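PDB 6PWI: putative hyaluronoglucosaminidase from Clostridium perfringens, which probably removes terminal N-acetylhexosamine residues from glycans, as a family 84 glycoside hydrolase, the deposited chain being the part that carries the catalytic barrel. Local coordinates for residues Gly408-Pro413 and Leu487-Ser492; Asp365-Tyr370 and Asn483-Ser488; Leu403-Gly408 and Asn424-Ala429. One frame throughout, in Å; residues are numbered along the deposited sequence.

Overall arrangement
All three contacts join loops, and the long loop between barrel strands 387-391 and 418-423 takes part in two of them. Interactions 1 and 2 end on the same loop, the one between helices 467-475 and 496-507; they share Leu487 and Ser488, and Met410 of interaction 1 packs on Gly369 and Tyr370 of interaction 2. Interaction 3 lies deepest, with every touching residue buried, and is mainly apolar, with one weak N-H...S bond. Interaction 1 is also largely buried but adds a carboxylate-to-backbone bond, while interaction 2 reaches the surface and combines leucine packing with a water bridge. Lys407 pairs with Glu490, tying interaction 3 to interaction 1.

Interaction 1: residues Gly408-Pro413 and Leu487-Ser492; sequences GEMLDP and LSLEES
Glu409 and Leu489 are the residues at which the two backbones come closest, 7.4 Å between their CA atoms, so side chains reach across, one of them to the facing backbone. Gly408 to Leu411 form a type I beta turn, with Glu409 and Met410 at its two central positions, presented to the irregular 487-492 segment. The long, flexible glutamate suits this gap: its chain is extended beyond CG (chi2 -171°), and OE1 accepts a hydrogen bond from Glu490 N at 2.7 Å through its syn lone pair. A water donates both to Glu409 OE1 and to Glu490 O, so one carboxylate oxygen takes the Glu490 N-H directly and is linked to Glu490 O through the water. The planes of the two carboxylates are inclined by 58°, with Glu409 OE2 4.2 Å from Glu490 OE1; any repulsion is probably eased by Lys407, whose NZ forms a salt bridge with Glu490 OE2. Beside this polar grip, Met410 turns its chain at chi3 (88°) and brings CE to 3.9 Å from Leu487 CD1, methyl against methyl. Trp393 touches both Met410 and Leu489. The contact thus links the loop between barrel strands 387-391 and 418-423 to the connection leading into helix 496-507, while Leu411 packs on helix 433-444.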
ATOM      1  N   GLY A 408      -2.960  -9.598  -3.288  1.00 23.89           N
ATOM      2  CA  GLY A 408      -2.449  -9.785  -1.940  1.00 24.68           C
ATOM      3  C   GLY A 408      -2.572 -11.230  -1.460  1.00 25.56           C
ATOM      4  O   GLY A 408      -3.361 -11.525  -0.565  1.00 26.54           O
ATOM      5  N   GLU A 409      -1.757 -12.112  -2.049  1.00 25.87           N
ATOM      6  CA  GLU A 409      -1.735 -13.530  -1.738  1.00 26.41           C
ATOM      7  C   GLU A 409      -1.302 -13.778  -0.294  1.00 27.02           C
ATOM      8  O   GLU A 409      -1.673 -14.797   0.283  1.00 27.29           O
ATOM      9  CB  GLU A 409      -0.732 -14.243  -2.641  1.00 27.77           C
ATOM     10  CG  GLU A 409      -1.329 -14.765  -3.928  1.00 30.23           C
ATOM     11  CD  GLU A 409      -0.381 -15.664  -4.704  1.00 32.89           C
ATOM     12  OE1 GLU A 409       0.155 -15.201  -5.739  1.00 32.83           O
ATOM     13  OE2 GLU A 409      -0.167 -16.824  -4.267  1.00 34.70           O
ATOM     14  N   MET A 410      -0.502 -12.867   0.280  1.00 26.67           N
ATOM     15  CA  MET A 410       0.104 -13.096   1.587  1.00 26.92           C
ATOM     16  C   MET A 410      -0.794 -12.593   2.717  1.00 27.33           C
ATOM     17  O   MET A 410      -0.383 -12.608   3.874  1.00 28.86           O
ATOM     18  CB  MET A 410       1.473 -12.415   1.681  1.00 25.97           C
ATOM     19  CG  MET A 410       2.469 -13.000   0.705  1.00 27.54           C
ATOM     20  SD  MET A 410       3.912 -11.957   0.432  1.00 27.30           S
ATOM     21  CE  MET A 410       4.980 -12.522   1.758  1.00 26.56           C
ATOM     22  N   LEU A 411      -2.018 -12.164   2.382  1.00 26.56           N
ATOM     23  CA  LEU A 411      -2.899 -11.519   3.343  1.00 26.17           C
ATOM     24  C   LEU A 411      -4.064 -12.448   3.680  1.00 26.35           C
ATOM     25  O   LEU A 411      -5.003 -12.566   2.899  1.00 29.14           O
ATOM     26  CB  LEU A 411      -3.400 -10.198   2.744  1.00 24.56           C
ATOM     27  CG  LEU A 411      -2.317  -9.234   2.257  1.00 24.22           C
ATOM     28  CD1 LEU A 411      -2.933  -7.972   1.677  1.00 22.57           C
ATOM     29  CD2 LEU A 411      -1.336  -8.890   3.370  1.00 23.26           C
ATOM     30  N   ASP A 412      -4.016 -13.072   4.861  1.00 25.56           N
ATOM     31  CA  ASP A 412      -5.054 -14.001   5.286  1.00 24.97           C
ATOM     32  C   ASP A 412      -6.211 -13.270   5.979  1.00 24.28           C
ATOM     33  O   ASP A 412      -6.054 -12.712   7.066  1.00 23.48           O
ATOM     34  CB  ASP A 412      -4.459 -15.138   6.117  1.00 24.62           C
ATOM     35  CG  ASP A 412      -5.461 -16.196   6.540  1.00 25.76           C
ATOM     36  OD1 ASP A 412      -6.692 -16.002   6.318  1.00 25.42           O
ATOM     37  OD2 ASP A 412      -4.999 -17.201   7.110  1.00 26.42           O
ATOM     38  N   PRO A 413      -7.421 -13.277   5.375  1.00 23.52           N
ATOM     39  CA  PRO A 413      -8.572 -12.566   5.933  1.00 23.78           C
ATOM     40  C   PRO A 413      -9.130 -13.091   7.256  1.00 24.47           C
ATOM     41  O   PRO A 413     -10.004 -12.453   7.836  1.00 25.24           O
ATOM     42  CB  PRO A 413      -9.650 -12.640   4.841  1.00 23.61           C
ATOM     43  CG  PRO A 413      -9.226 -13.768   3.931  1.00 23.82           C
ATOM     44  CD  PRO A 413      -7.727 -13.925   4.092  1.00 23.77           C
ATOM     45  N   LEU A 487      10.485 -17.036  -1.990  1.00 24.66           N
ATOM     46  CA  LEU A 487       9.125 -16.557  -2.133  1.00 23.08           C
ATOM     47  C   LEU A 487       8.676 -16.813  -3.566  1.00 23.28           C
ATOM     48  O   LEU A 487       9.416 -16.540  -4.509  1.00 23.37           O
ATOM     49  CB  LEU A 487       9.079 -15.066  -1.791  1.00 22.31           C
ATOM     50  CG  LEU A 487       7.692 -14.427  -1.843  1.00 22.65           C
ATOM     51  CD1 LEU A 487       6.790 -14.958  -0.737  1.00 21.62           C
ATOM     52  CD2 LEU A 487       7.792 -12.910  -1.776  1.00 23.09           C
ATOM     53  N   SER A 488       7.458 -17.348  -3.704  1.00 22.68           N
ATOM     54  CA  SER A 488       6.906 -17.724  -4.993  1.00 22.55           C
ATOM     55  C   SER A 488       5.443 -17.307  -5.011  1.00 21.94           C
ATOM     56  O   SER A 488       4.683 -17.743  -4.149  1.00 22.41           O
ATOM     57  CB  SER A 488       7.043 -19.218  -5.209  1.00 23.09           C
ATOM     58  OG  SER A 488       6.384 -19.637  -6.400  1.00 23.24           O
ATOM     59  N   LEU A 489       5.070 -16.462  -5.981  1.00 20.99           N
ATOM     60  CA  LEU A 489       3.717 -15.937  -6.064  1.00 21.09           C
ATOM     61  C   LEU A 489       3.170 -16.198  -7.458  1.00 22.25           C
ATOM     62  O   LEU A 489       3.927 -16.273  -8.421  1.00 22.57           O
ATOM     63  CB  LEU A 489       3.722 -14.436  -5.757  1.00 19.93           C
ATOM     64  CG  LEU A 489       4.220 -14.050  -4.364  1.00 19.24           C
ATOM     65  CD1 LEU A 489       4.382 -12.543  -4.247  1.00 18.89           C
ATOM     66  CD2 LEU A 489       3.294 -14.591  -3.286  1.00 18.42           C
ATOM     67  N   GLU A 490       1.845 -16.320  -7.562  1.00 22.94           N
ATOM     68  CA  GLU A 490       1.276 -16.651  -8.854  1.00 24.55           C
ATOM     69  C   GLU A 490       1.364 -15.458  -9.800  1.00 23.97           C
ATOM     70  O   GLU A 490       1.435 -14.314  -9.371  1.00 24.88           O
ATOM     71  CB  GLU A 490      -0.085 -17.343  -8.743  1.00 26.14           C
ATOM     72  CG  GLU A 490      -1.175 -16.501  -8.128  1.00 29.36           C
ATOM     73  CD  GLU A 490      -2.509 -17.216  -7.982  1.00 31.19           C
ATOM     74  OE1 GLU A 490      -2.531 -18.347  -7.433  1.00 31.64           O
ATOM     75  OE2 GLU A 490      -3.526 -16.643  -8.429  1.00 31.98           O
ATOM     76  N   GLU A 491       1.405 -15.781 -11.094  1.00 25.03           N
ATOM     77  CA  GLU A 491       1.605 -14.865 -12.205  1.00 24.45           C
ATOM     78  C   GLU A 491       1.032 -15.562 -13.437  1.00 24.51           C
ATOM     79  O   GLU A 491       1.213 -16.765 -13.601  1.00 24.86           O
ATOM     80  CB  GLU A 491       3.103 -14.594 -12.355  1.00 23.87           C
ATOM     81  CG  GLU A 491       3.475 -13.590 -13.428  1.00 24.44           C
ATOM     82  CD  GLU A 491       4.982 -13.440 -13.587  1.00 26.08           C
ATOM     83  OE1 GLU A 491       5.560 -12.553 -12.916  1.00 26.54           O
ATOM     84  OE2 GLU A 491       5.585 -14.217 -14.371  1.00 26.27           O
ATOM     85  N   SER A 492       0.300 -14.816 -14.269  1.00 24.91           N
ATOM     86  CA  SER A 492      -0.278 -15.359 -15.489  1.00 25.98           C
ATOM     87  C   SER A 492      -1.320 -16.435 -15.180  1.00 27.43           C
ATOM     88  O   SER A 492      -1.456 -17.376 -15.957  1.00 28.23           O
ATOM     89  CB  SER A 492       0.794 -15.905 -16.423  1.00 24.20           C
ATOM     90  OG  SER A 492       1.765 -14.923 -16.749  1.00 22.36           O
TER
HETATM   91  O   HOH W   1       0.365 -13.054  -7.342  1.00 23.16           O

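Interaction 2: residues Asp365-Tyr370 and Asn483-Ser488; sequences DVILGY and NWHGLS
This is a partly buried, mainly apolar contact between two loops: residues 365-370 follow barrel strand 359-362, and residues 483-488 belong to the connection between helices 467-475 and 496-507. Leu368 is its centre. Its CD1 lies between two neighbours, reaching His485 CB at 3.2 Å and Leu487 CB at 3.7 Å. The leucine and histidine side chains cross at about a right angle, and a branched aliphatic side chain suits a place where one methyl touches both the His485 and Leu487 beta-carbons. Ile367 extends the apolar patch outward, its CD1 coming to 3.9 Å from His485 CE1.

At the other end Tyr370 meets the same leucine that Met410 touches: its CE2 is 3.7 Å from Leu487 CD1. Leu487 CG stands anti to the backbone N (chi1 -178°), which carries the isobutyl group toward the tyrosine. The aromatic ring supplies an apolar flank while its hydroxyl remains available for polar contacts; a water bonded to Tyr370 OH (2.9 Å) takes the N-H of Ser488, bridging the segments.

The 483-488 loop is shaped from within by Asn483, whose short amide can both accept and donate. The bond to OD1 from Gly486 N, three residues on, makes an Asx motif; Leu487 N adds a second, in the carbonyl plane on a lone pair. ND2 returns a bond to Leu487 O at 2.9 Å. Glycine suits position 486 because its positive phi would press a beta-carbon against the preceding carbonyl oxygen.

Around the contact, Asp365 bonds to Thr375 of helix 373-383, and Asn392 ND2 donates to Ile367 O. The 365-370 loop is thus tied both to helix 373-383, which follows it, and to the loop after the next barrel strand, 387-391.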
ATOM      1  N   ASP A 365       7.354 -15.400  10.336  1.00 24.68           N
ATOM      2  CA  ASP A 365       8.162 -16.570  10.648  1.00 25.79           C
ATOM      3  C   ASP A 365       9.577 -16.410  10.089  1.00 24.65           C
ATOM      4  O   ASP A 365      10.539 -16.899  10.678  1.00 24.26           O
ATOM      5  CB  ASP A 365       7.481 -17.843  10.143  1.00 28.51           C
ATOM      6  CG  ASP A 365       6.426 -18.395  11.090  1.00 32.31           C
ATOM      7  OD1 ASP A 365       6.146 -17.738  12.125  1.00 33.84           O
ATOM      8  OD2 ASP A 365       5.903 -19.496  10.803  1.00 34.02           O
ATOM      9  N   VAL A 366       9.676 -15.720   8.946  1.00 23.49           N
ATOM     10  CA  VAL A 366      10.915 -15.504   8.207  1.00 23.37           C
ATOM     11  C   VAL A 366      10.907 -14.053   7.734  1.00 23.52           C
ATOM     12  O   VAL A 366       9.944 -13.337   8.003  1.00 24.24           O
ATOM     13  CB  VAL A 366      11.035 -16.464   7.003  1.00 22.49           C
ATOM     14  CG1 VAL A 366      11.181 -17.915   7.429  1.00 20.98           C
ATOM     15  CG2 VAL A 366       9.879 -16.297   6.015  1.00 21.45           C
ATOM     16  N   ILE A 367      11.957 -13.643   7.009  1.00 22.78           N
ATOM     17  CA  ILE A 367      12.078 -12.276   6.529  1.00 22.85           C
ATOM     18  C   ILE A 367      10.918 -11.947   5.592  1.00 22.77           C
ATOM     19  O   ILE A 367      10.304 -10.893   5.729  1.00 23.66           O
ATOM     20  CB  ILE A 367      13.460 -12.005   5.898  1.00 23.98           C
ATOM     21  CG1 ILE A 367      14.576 -12.171   6.939  1.00 25.36           C
ATOM     22  CG2 ILE A 367      13.504 -10.625   5.244  1.00 23.07           C
ATOM     23  CD1 ILE A 367      15.987 -12.030   6.395  1.00 24.73           C
ATOM     24  N   LEU A 368      10.614 -12.840   4.643  1.00 23.08           N
ATOM     25  CA  LEU A 368       9.465 -12.623   3.773  1.00 22.95           C
ATOM     26  C   LEU A 368       8.271 -13.421   4.298  1.00 22.94           C
ATOM     27  O   LEU A 368       7.702 -14.236   3.578  1.00 23.99           O
ATOM     28  CB  LEU A 368       9.797 -13.017   2.326  1.00 22.51           C
ATOM     29  CG  LEU A 368      11.126 -12.517   1.752  1.00 23.02           C
ATOM     30  CD1 LEU A 368      11.316 -13.035   0.336  1.00 22.60           C
ATOM     31  CD2 LEU A 368      11.213 -10.998   1.764  1.00 22.60           C
ATOM     32  N   GLY A 369       7.892 -13.182   5.557  1.00 22.51           N
ATOM     33  CA  GLY A 369       6.826 -13.942   6.187  1.00 22.98           C
ATOM     34  C   GLY A 369       5.453 -13.641   5.585  1.00 23.04           C
ATOM     35  O   GLY A 369       5.187 -12.529   5.129  1.00 23.39           O
ATOM     36  N   TYR A 370       4.588 -14.658   5.586  1.00 22.39           N
ATOM     37  CA  TYR A 370       3.186 -14.466   5.258  1.00 23.23           C
ATOM     38  C   TYR A 370       2.466 -13.992   6.519  1.00 23.01           C
ATOM     39  O   TYR A 370       3.005 -14.113   7.619  1.00 22.34           O
ATOM     40  CB  TYR A 370       2.586 -15.779   4.744  1.00 23.65           C
ATOM     41  CG  TYR A 370       2.848 -16.133   3.296  1.00 25.19           C
ATOM     42  CD1 TYR A 370       1.792 -16.393   2.431  1.00 25.02           C
ATOM     43  CD2 TYR A 370       4.139 -16.251   2.792  1.00 26.02           C
ATOM     44  CE1 TYR A 370       2.007 -16.746   1.108  1.00 25.05           C
ATOM     45  CE2 TYR A 370       4.374 -16.599   1.468  1.00 26.39           C
ATOM     46  CZ  TYR A 370       3.300 -16.846   0.625  1.00 26.61           C
ATOM     47  OH  TYR A 370       3.503 -17.193  -0.679  1.00 26.02           O
ATOM     48  N   ASN A 483      14.571 -16.397  -6.058  1.00 24.93           N
ATOM     49  CA  ASN A 483      15.149 -15.502  -5.071  1.00 26.49           C
ATOM     50  C   ASN A 483      15.642 -16.342  -3.895  1.00 28.56           C
ATOM     51  O   ASN A 483      15.155 -17.453  -3.691  1.00 27.95           O
ATOM     52  CB  ASN A 483      14.167 -14.410  -4.636  1.00 25.62           C
ATOM     53  CG  ASN A 483      12.885 -14.965  -4.051  1.00 25.92           C
ATOM     54  OD1 ASN A 483      12.857 -15.430  -2.913  1.00 25.33           O
ATOM     55  ND2 ASN A 483      11.816 -14.927  -4.830  1.00 26.00           N
ATOM     56  N   TRP A 484      16.574 -15.782  -3.114  0.50 30.87           N
ATOM     57  CA  TRP A 484      17.291 -16.528  -2.090  0.50 33.16           C
ATOM     58  C   TRP A 484      16.398 -16.874  -0.897  0.50 33.20           C
ATOM     59  O   TRP A 484      16.682 -17.831  -0.182  0.50 33.77           O
ATOM     60  CB  TRP A 484      18.593 -15.812  -1.695  0.50 36.27           C
ATOM     61  CG  TRP A 484      19.709 -16.038  -2.672  0.50 40.13           C
ATOM     62  CD1 TRP A 484      20.500 -17.147  -2.774  0.50 40.59           C
ATOM     63  CD2 TRP A 484      20.151 -15.138  -3.708  0.50 42.33           C
ATOM     64  NE1 TRP A 484      21.404 -16.999  -3.792  0.50 42.05           N
ATOM     65  CE2 TRP A 484      21.212 -15.778  -4.385  0.50 43.23           C
ATOM     66  CE3 TRP A 484      19.761 -13.862  -4.126  0.50 43.57           C
ATOM     67  CZ2 TRP A 484      21.882 -15.178  -5.451  0.50 45.29           C
ATOM     68  CZ3 TRP A 484      20.418 -13.271  -5.182  0.50 45.15           C
ATOM     69  CH2 TRP A 484      21.467 -13.922  -5.833  0.50 46.28           C
ATOM     70  N   HIS A 485      15.306 -16.122  -0.704  1.00 32.68           N
ATOM     71  CA  HIS A 485      14.371 -16.415   0.373  1.00 34.71           C
ATOM     72  C   HIS A 485      13.381 -17.510  -0.021  1.00 33.71           C
ATOM     73  O   HIS A 485      12.892 -18.229   0.838  1.00 34.58           O
ATOM     74  CB  HIS A 485      13.681 -15.141   0.878  1.00 39.18           C
ATOM     75  CG  HIS A 485      14.639 -14.113   1.381  1.00 44.58           C
ATOM     76  ND1 HIS A 485      15.433 -14.325   2.501  1.00 45.60           N
ATOM     77  CD2 HIS A 485      14.953 -12.884   0.912  1.00 45.05           C
ATOM     78  CE1 HIS A 485      16.191 -13.265   2.701  1.00 47.27           C
ATOM     79  NE2 HIS A 485      15.906 -12.359   1.741  1.00 46.36           N
ATOM     80  N   GLY A 486      13.070 -17.624  -1.314  1.00 31.87           N
ATOM     81  CA  GLY A 486      12.232 -18.715  -1.788  1.00 28.61           C
ATOM     82  C   GLY A 486      10.753 -18.339  -1.844  1.00 27.12           C
ATOM     83  O   GLY A 486       9.883 -19.209  -1.759  1.00 26.41           O
ATOM     84  N   LEU A 487      10.485 -17.036  -1.990  1.00 24.66           N
ATOM     85  CA  LEU A 487       9.125 -16.557  -2.133  1.00 23.08           C
ATOM     86  C   LEU A 487       8.676 -16.813  -3.566  1.00 23.28           C
ATOM     87  O   LEU A 487       9.416 -16.540  -4.509  1.00 23.37           O
ATOM     88  CB  LEU A 487       9.079 -15.066  -1.791  1.00 22.31           C
ATOM     89  CG  LEU A 487       7.692 -14.427  -1.843  1.00 22.65           C
ATOM     90  CD1 LEU A 487       6.790 -14.958  -0.737  1.00 21.62           C
ATOM     91  CD2 LEU A 487       7.792 -12.910  -1.776  1.00 23.09           C
ATOM     92  N   SER A 488       7.458 -17.348  -3.704  1.00 22.68           N
ATOM     93  CA  SER A 488       6.906 -17.724  -4.993  1.00 22.55           C
ATOM     94  C   SER A 488       5.443 -17.307  -5.011  1.00 21.94           C
ATOM     95  O   SER A 488       4.683 -17.743  -4.149  1.00 22.41           O
ATOM     96  CB  SER A 488       7.043 -19.218  -5.209  1.00 23.09           C
ATOM     97  OG  SER A 488       6.384 -19.637  -6.400  1.00 23.24           O
TER
HETATM   98  O   HOH W   2       5.952 -18.517  -1.568  1.00 16.57           O

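Interaction 3: residues Leu403-Gly408 and Asn424-Ala429; sequences LLMGKG and NPMQEA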
ATOM      1  N   LEU A 403       8.934  -6.510 -11.485  1.00 21.60           N
ATOM      2  CA  LEU A 403       7.892  -5.696 -10.890  1.00 22.09           C
ATOM      3  C   LEU A 403       6.927  -6.661 -10.213  1.00 23.14           C
ATOM      4  O   LEU A 403       6.615  -7.707 -10.776  1.00 24.91           O
ATOM      5  CB  LEU A 403       7.164  -4.908 -11.980  1.00 21.75           C
ATOM      6  CG  LEU A 403       7.938  -3.762 -12.623  1.00 21.89           C
ATOM      7  CD1 LEU A 403       7.016  -2.942 -13.513  1.00 21.82           C
ATOM      8  CD2 LEU A 403       8.592  -2.873 -11.574  1.00 21.65           C
ATOM      9  N   LEU A 404       6.483  -6.328  -8.998  1.00 23.30           N
ATOM     10  CA  LEU A 404       5.553  -7.195  -8.289  1.00 23.75           C
ATOM     11  C   LEU A 404       4.222  -6.471  -8.108  1.00 23.46           C
ATOM     12  O   LEU A 404       4.090  -5.619  -7.231  1.00 23.48           O
ATOM     13  CB  LEU A 404       6.168  -7.620  -6.950  1.00 22.92           C
ATOM     14  CG  LEU A 404       7.541  -8.288  -7.048  1.00 22.63           C
ATOM     15  CD1 LEU A 404       8.122  -8.556  -5.664  1.00 21.60           C
ATOM     16  CD2 LEU A 404       7.454  -9.571  -7.865  1.00 22.08           C
ATOM     17  N   MET A 405       3.251  -6.803  -8.966  1.00 23.10           N
ATOM     18  CA  MET A 405       1.979  -6.099  -8.975  1.00 23.96           C
ATOM     19  C   MET A 405       0.817  -7.094  -8.950  1.00 23.76           C
ATOM     20  O   MET A 405      -0.250  -6.818  -9.502  1.00 23.79           O
ATOM     21  CB  MET A 405       1.860  -5.204 -10.214  1.00 25.42           C
ATOM     22  CG  MET A 405       2.898  -4.096 -10.304  1.00 26.56           C
ATOM     23  SD  MET A 405       2.839  -3.269 -11.920  1.00 30.50           S
ATOM     24  CE  MET A 405       1.924  -1.789 -11.506  1.00 30.65           C
ATOM     25  N   GLY A 406       1.024  -8.245  -8.298  1.00 22.19           N
ATOM     26  CA  GLY A 406      -0.028  -9.233  -8.168  1.00 22.70           C
ATOM     27  C   GLY A 406      -0.966  -8.918  -7.005  1.00 22.64           C
ATOM     28  O   GLY A 406      -0.771  -7.939  -6.294  1.00 23.53           O
ATOM     29  N   LYS A 407      -1.971  -9.775  -6.809  1.00 22.07           N
ATOM     30  CA  LYS A 407      -2.929  -9.636  -5.724  1.00 23.25           C
ATOM     31  C   LYS A 407      -2.250  -9.909  -4.380  1.00 23.79           C
ATOM     32  O   LYS A 407      -1.130 -10.415  -4.331  1.00 23.53           O
ATOM     33  CB  LYS A 407      -4.066 -10.634  -5.946  1.00 23.75           C
ATOM     34  CG  LYS A 407      -3.639 -12.096  -5.901  1.00 24.50           C
ATOM     35  CD  LYS A 407      -4.629 -13.029  -6.546  1.00 25.14           C
ATOM     36  CE  LYS A 407      -4.384 -14.474  -6.176  1.00 25.66           C
ATOM     37  NZ  LYS A 407      -5.522 -15.327  -6.586  1.00 25.98           N
ATOM     38  N   GLY A 408      -2.960  -9.598  -3.288  1.00 23.89           N
ATOM     39  CA  GLY A 408      -2.449  -9.785  -1.940  1.00 24.68           C
ATOM     40  C   GLY A 408      -2.572 -11.230  -1.460  1.00 25.56           C
ATOM     41  O   GLY A 408      -3.361 -11.525  -0.565  1.00 26.54           O
ATOM     42  N   ASN A 424       6.282  -2.945   2.769  1.00 19.68           N
ATOM     43  CA  ASN A 424       7.594  -2.474   2.350  1.00 20.65           C
ATOM     44  C   ASN A 424       7.664  -2.619   0.829  1.00 21.52           C
ATOM     45  O   ASN A 424       7.844  -3.723   0.324  1.00 22.23           O
ATOM     46  CB  ASN A 424       8.689  -3.247   3.091  1.00 20.52           C
ATOM     47  CG  ASN A 424      10.097  -2.830   2.727  1.00 20.67           C
ATOM     48  OD1 ASN A 424      10.326  -1.681   2.370  1.00 21.83           O
ATOM     49  ND2 ASN A 424      11.047  -3.748   2.829  1.00 20.15           N
ATOM     50  N   PRO A 425       7.440  -1.543   0.039  1.00 22.06           N
ATOM     51  CA  PRO A 425       7.244  -1.674  -1.406  1.00 23.01           C
ATOM     52  C   PRO A 425       8.537  -1.637  -2.215  1.00 24.24           C
ATOM     53  O   PRO A 425       9.625  -1.700  -1.643  1.00 24.51           O
ATOM     54  CB  PRO A 425       6.340  -0.477  -1.742  1.00 22.45           C
ATOM     55  CG  PRO A 425       6.070   0.206  -0.408  1.00 22.77           C
ATOM     56  CD  PRO A 425       7.243  -0.160   0.480  1.00 22.40           C
ATOM     57  N   MET A 426       8.384  -1.540  -3.546  1.00 24.62           N
ATOM     58  CA  MET A 426       9.480  -1.576  -4.507  1.00 25.46           C
ATOM     59  C   MET A 426      10.143  -0.207  -4.590  1.00 26.07           C
ATOM     60  O   MET A 426       9.562   0.794  -4.184  1.00 26.95           O
ATOM     61  CB  MET A 426       8.956  -1.910  -5.905  1.00 24.78           C
ATOM     62  CG  MET A 426       8.229  -3.226  -6.001  1.00 24.19           C
ATOM     63  SD  MET A 426       7.531  -3.421  -7.661  1.00 25.25           S
ATOM     64  CE  MET A 426       5.882  -2.770  -7.391  1.00 24.58           C
ATOM     65  N   GLN A 427      11.340  -0.157  -5.177  1.00 26.99           N
ATOM     66  CA  GLN A 427      11.954   1.129  -5.467  1.00 27.99           C
ATOM     67  C   GLN A 427      11.155   1.849  -6.555  1.00 27.65           C
ATOM     68  O   GLN A 427      11.331   3.047  -6.768  1.00 27.42           O
ATOM     69  CB  GLN A 427      13.430   0.959  -5.821  1.00 29.24           C
ATOM     70  CG  GLN A 427      13.661   0.342  -7.188  1.00 30.29           C
ATOM     71  CD  GLN A 427      15.115   0.364  -7.584  1.00 32.12           C
ATOM     72  OE1 GLN A 427      16.017   0.425  -6.744  1.00 31.96           O
ATOM     73  NE2 GLN A 427      15.353   0.309  -8.885  1.00 33.46           N
ATOM     74  N   GLU A 428      10.267   1.108  -7.231  1.00 27.99           N
ATOM     75  CA  GLU A 428       9.363   1.676  -8.222  1.00 27.81           C
ATOM     76  C   GLU A 428       8.088   2.125  -7.513  1.00 28.12           C
ATOM     77  O   GLU A 428       7.210   1.308  -7.217  1.00 28.62           O
ATOM     78  CB  GLU A 428       9.060   0.672  -9.338  1.00 26.43           C
ATOM     79  CG  GLU A 428      10.238   0.402 -10.251  1.00 26.69           C
ATOM     80  CD  GLU A 428      11.289  -0.534  -9.678  1.00 28.04           C
ATOM     81  OE1 GLU A 428      10.990  -1.222  -8.682  1.00 28.26           O
ATOM     82  OE2 GLU A 428      12.411  -0.569 -10.224  1.00 29.71           O
ATOM     83  N   ALA A 429       8.001   3.435  -7.258  1.00 26.66           N
ATOM     84  CA  ALA A 429       6.996   3.974  -6.359  1.00 25.86           C
ATOM     85  C   ALA A 429       5.588   3.818  -6.937  1.00 24.98           C
ATOM     86  O   ALA A 429       4.705   3.291  -6.264  1.00 25.56           O
ATOM     87  CB  ALA A 429       7.324   5.401  -6.003  1.00 26.30           C
TER
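Two loops of the eight-stranded parallel beta/alpha barrel meet here: residues 403-408 lie in the long connection between strands 387-391 and 418-423, and residues 424-429 follow strand 418-423, the last strand of the barrel. The nearest CA atoms, those of Leu403 and Met426, are 7.8 Å apart, and Met426 bridges the interval. The bend of its chain at chi3 (-94°) turns the terminal methyl alongside the Leu404 backbone.

The sulfur accepts a weak hydrogen bond from Leu404 N, 3.4 Å from Met426 SD, with a nearly straight N-H...S angle of 178°. A buried methionine suits this place because its thioether can pack as an apolar group while its sulfur offers a soft acceptor to a backbone N-H. The same sulfur lies 4.0 Å from Leu403 CA, and Met426 CE is 4.4 Å from Met405 CG, so the methionine spans three successive residues of the opposing segment.

Leu403 brings its own branch across: CD2 packs on the aliphatic part of Glu428, 3.9 Å from Glu428 CG, with the two side chains crossing at about a right angle. Glu428 bends at chi2 (78°), and this buried residue thereby combines methylene packing with a polar end; its OE1 accepts a hydrogen bond from Asn396 ND2. Gln427 NE2 gives OE2 of the same carboxylate a weak bond, joining neighbouring side chains within the 424-429 segment.

The surroundings are largely helical. Leu403 and Glu428 both touch Trp549 of helix 540-572, Met405 packs on Leu470 and Ala474 of helix 467-475, and Met405 O accepts from Trp455 of helix 451-462. Beyond Glu428, whose O is bonded to Ser432 OG, the chain enters helix 433-444.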